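Local coordinates for protein acetylxylan esterase (Geobacillus stearothermophilus, PDB 4OAO) that removes acetyl groups from the xylose units of xylan and xylo-oligosaccharides, working as a doughnut-shaped homooctamer in xylan degradation, at residues Gly6-Phe11 / Gly53-Asn58. The protein carries 1 engineered substitution. Residues are numbered along the deposited sequence; the frame is centred on the assembly and turned at random.
Sequences GEKLLF and GIAVVN. Engineered in segment 53-58: Ala-55 (natural residue Arg).
Val-57, Phe-11 and Leu-9 bury the most surface where strands 8-11 and 55-58 run side by side in parallel, their axes 4.6 Å apart and inclined at 15°. Val-57 is gripped through both of its backbone polar atoms: its N donates to Leu-9 O over 2.9 Å, and its O accepts a nearly straight bond from Phe-11 N (2.8 Å, 170° at the hydrogen). Ala-55, an engineered residue in place of the natural arginine, does the same two residues earlier, its N bonding to Glu-7 O and its O receiving Leu-9 N, so that alternate residues of 53-58 carry all four bonds. Longer CA-H...O contacts accompany them, as from Val-56 CA to Leu-9 O (3.3 Å).

The side chains alternate between the two faces. With Leu-9 and Asn-58 on the same face, the Phe-11 ring and Val-56 meet at an oblique angle, CG1 of the valine lying at the ring edge, 3.8 Å from CE2. With CG anti to the carbonyl carbon (chi1 -72°) the ring hangs beside its own backbone N, and its rotation about CB-CG brings the CD2-CE2 edge toward that methyl. Helix 37-48 covers this side, touching Phe-11, Val-56 and Asn-58. On the other face Leu-10 CG packs 4.3 Å from Val-57 CB, and Lys-8 lies beside Ala-55, its amine bonded to Gln-80 O; Ala-55 also packs against Phe-102 of a second subunit.

Joined through helix 37-48, the two strands form a right-handed beta-alpha-beta crossover, with 55-58 at the sheet edge within the chain, as expected of the SGNH hydrolase fold.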
loop_
_atom_site.group_PDB
_atom_site.type_symbol
_atom_site.label_atom_id
_atom_site.label_comp_id
_atom_site.label_asym_id
_atom_site.label_seq_id
_atom_site.Cartn_x
_atom_site.Cartn_y
_atom_site.Cartn_z
ATOM N N GLY A 6 -41.456 7.282 8.226
ATOM C CA GLY A 6 -40.705 8.439 8.587
ATOM C C GLY A 6 -39.778 8.382 9.810
ATOM O O GLY A 6 -39.192 9.408 10.136
ATOM N N GLU A 7 -39.650 7.226 10.468
ATOM C CA GLU A 7 -38.889 7.165 11.699
ATOM C C GLU A 7 -37.371 6.861 11.475
ATOM O O GLU A 7 -36.965 6.324 10.434
ATOM C CB GLU A 7 -39.606 6.181 12.606
ATOM C CG GLU A 7 -41.058 6.621 12.931
ATOM C CD GLU A 7 -41.841 5.618 13.720
ATOM O OE1 GLU A 7 -41.257 4.573 14.012
ATOM O OE2 GLU A 7 -43.066 5.815 14.024
ATOM N N LYS A 8 -36.540 7.258 12.439
ATOM C CA LYS A 8 -35.101 7.025 12.433
ATOM C C LYS A 8 -34.820 5.834 13.350
ATOM O O LYS A 8 -35.136 5.844 14.569
ATOM C CB LYS A 8 -34.309 8.226 12.887
ATOM C CG LYS A 8 -32.799 8.037 12.809
ATOM C CD LYS A 8 -32.036 9.164 13.440
ATOM C CE LYS A 8 -31.491 10.132 12.463
ATOM N NZ LYS A 8 -30.323 10.732 13.106
ATOM N N LEU A 9 -34.236 4.803 12.760
ATOM C CA LEU A 9 -33.850 3.641 13.493
ATOM C C LEU A 9 -32.294 3.612 13.669
ATOM O O LEU A 9 -31.554 3.694 12.711
ATOM C CB LEU A 9 -34.300 2.437 12.714
ATOM C CG LEU A 9 -33.899 1.043 13.117
ATOM C CD1 LEU A 9 -34.262 0.697 14.539
ATOM C CD2 LEU A 9 -34.558 0.063 12.146
ATOM N N LEU A 10 -31.839 3.483 14.907
ATOM C CA LEU A 10 -30.413 3.518 15.249
ATOM C C LEU A 10 -30.058 2.210 15.881
ATOM O O LEU A 10 -30.738 1.751 16.827
ATOM C CB LEU A 10 -30.120 4.621 16.217
ATOM C CG LEU A 10 -28.666 4.796 16.629
ATOM C CD1 LEU A 10 -28.450 6.279 16.915
ATOM C CD2 LEU A 10 -28.262 3.975 17.854
ATOM N N PHE A 11 -29.010 1.569 15.340
ATOM C CA PHE A 11 -28.542 0.288 15.852
ATOM C C PHE A 11 -27.220 0.535 16.599
ATOM O O PHE A 11 -26.358 1.285 16.158
ATOM C CB PHE A 11 -28.227 -0.695 14.719
ATOM C CG PHE A 11 -29.407 -1.249 13.998
ATOM C CD1 PHE A 11 -29.916 -2.487 14.344
ATOM C CD2 PHE A 11 -29.947 -0.581 12.892
ATOM C CE1 PHE A 11 -31.019 -3.029 13.660
ATOM C CE2 PHE A 11 -31.032 -1.126 12.207
ATOM C CZ PHE A 11 -31.528 -2.385 12.583
ATOM N N GLY A 53 -40.183 4.458 4.545
ATOM C CA GLY A 53 -39.574 5.773 4.675
ATOM C C GLY A 53 -38.626 5.939 5.881
ATOM O O GLY A 53 -38.577 7.010 6.476
ATOM N N ILE A 54 -37.818 4.925 6.203
ATOM C CA ILE A 54 -37.010 4.974 7.431
ATOM C C ILE A 54 -35.618 5.427 7.223
ATOM O O ILE A 54 -34.997 5.146 6.226
ATOM C CB ILE A 54 -36.987 3.644 8.178
ATOM C CG1 ILE A 54 -36.579 2.518 7.262
ATOM C CG2 ILE A 54 -38.379 3.370 8.714
ATOM C CD1 ILE A 54 -36.518 1.233 8.057
ATOM N N ALA A 55 -35.111 6.163 8.167
ATOM C CA ALA A 55 -33.728 6.579 8.147
ATOM C C ALA A 55 -32.978 5.649 9.093
ATOM O O ALA A 55 -33.509 5.329 10.137
ATOM C CB ALA A 55 -33.621 7.997 8.621
ATOM N N VAL A 56 -31.796 5.195 8.707
ATOM C CA VAL A 56 -31.040 4.197 9.498
ATOM C C VAL A 56 -29.626 4.601 9.809
ATOM O O VAL A 56 -28.945 5.236 8.991
ATOM C CB VAL A 56 -31.092 2.792 8.889
ATOM C CG1 VAL A 56 -30.494 1.758 9.861
ATOM C CG2 VAL A 56 -32.540 2.412 8.619
ATOM N N VAL A 57 -29.210 4.304 11.044
ATOM C CA VAL A 57 -27.858 4.675 11.514
ATOM C C VAL A 57 -27.270 3.463 12.222
ATOM O O VAL A 57 -27.982 2.779 13.035
ATOM C CB VAL A 57 -27.807 5.833 12.559
ATOM C CG1 VAL A 57 -26.360 6.287 12.771
ATOM C CG2 VAL A 57 -28.584 7.029 12.129
ATOM N N ASN A 58 -25.981 3.212 11.955
ATOM C CA ASN A 58 -25.279 2.126 12.601
ATOM C C ASN A 58 -24.161 2.719 13.442
ATOM O O ASN A 58 -23.228 3.202 12.890
ATOM C CB ASN A 58 -24.652 1.173 11.555
ATOM C CG ASN A 58 -23.967 -0.042 12.180
ATOM O OD1 ASN A 58 -23.689 -0.100 13.399
ATOM N ND2 ASN A 58 -23.772 -1.044 11.377
#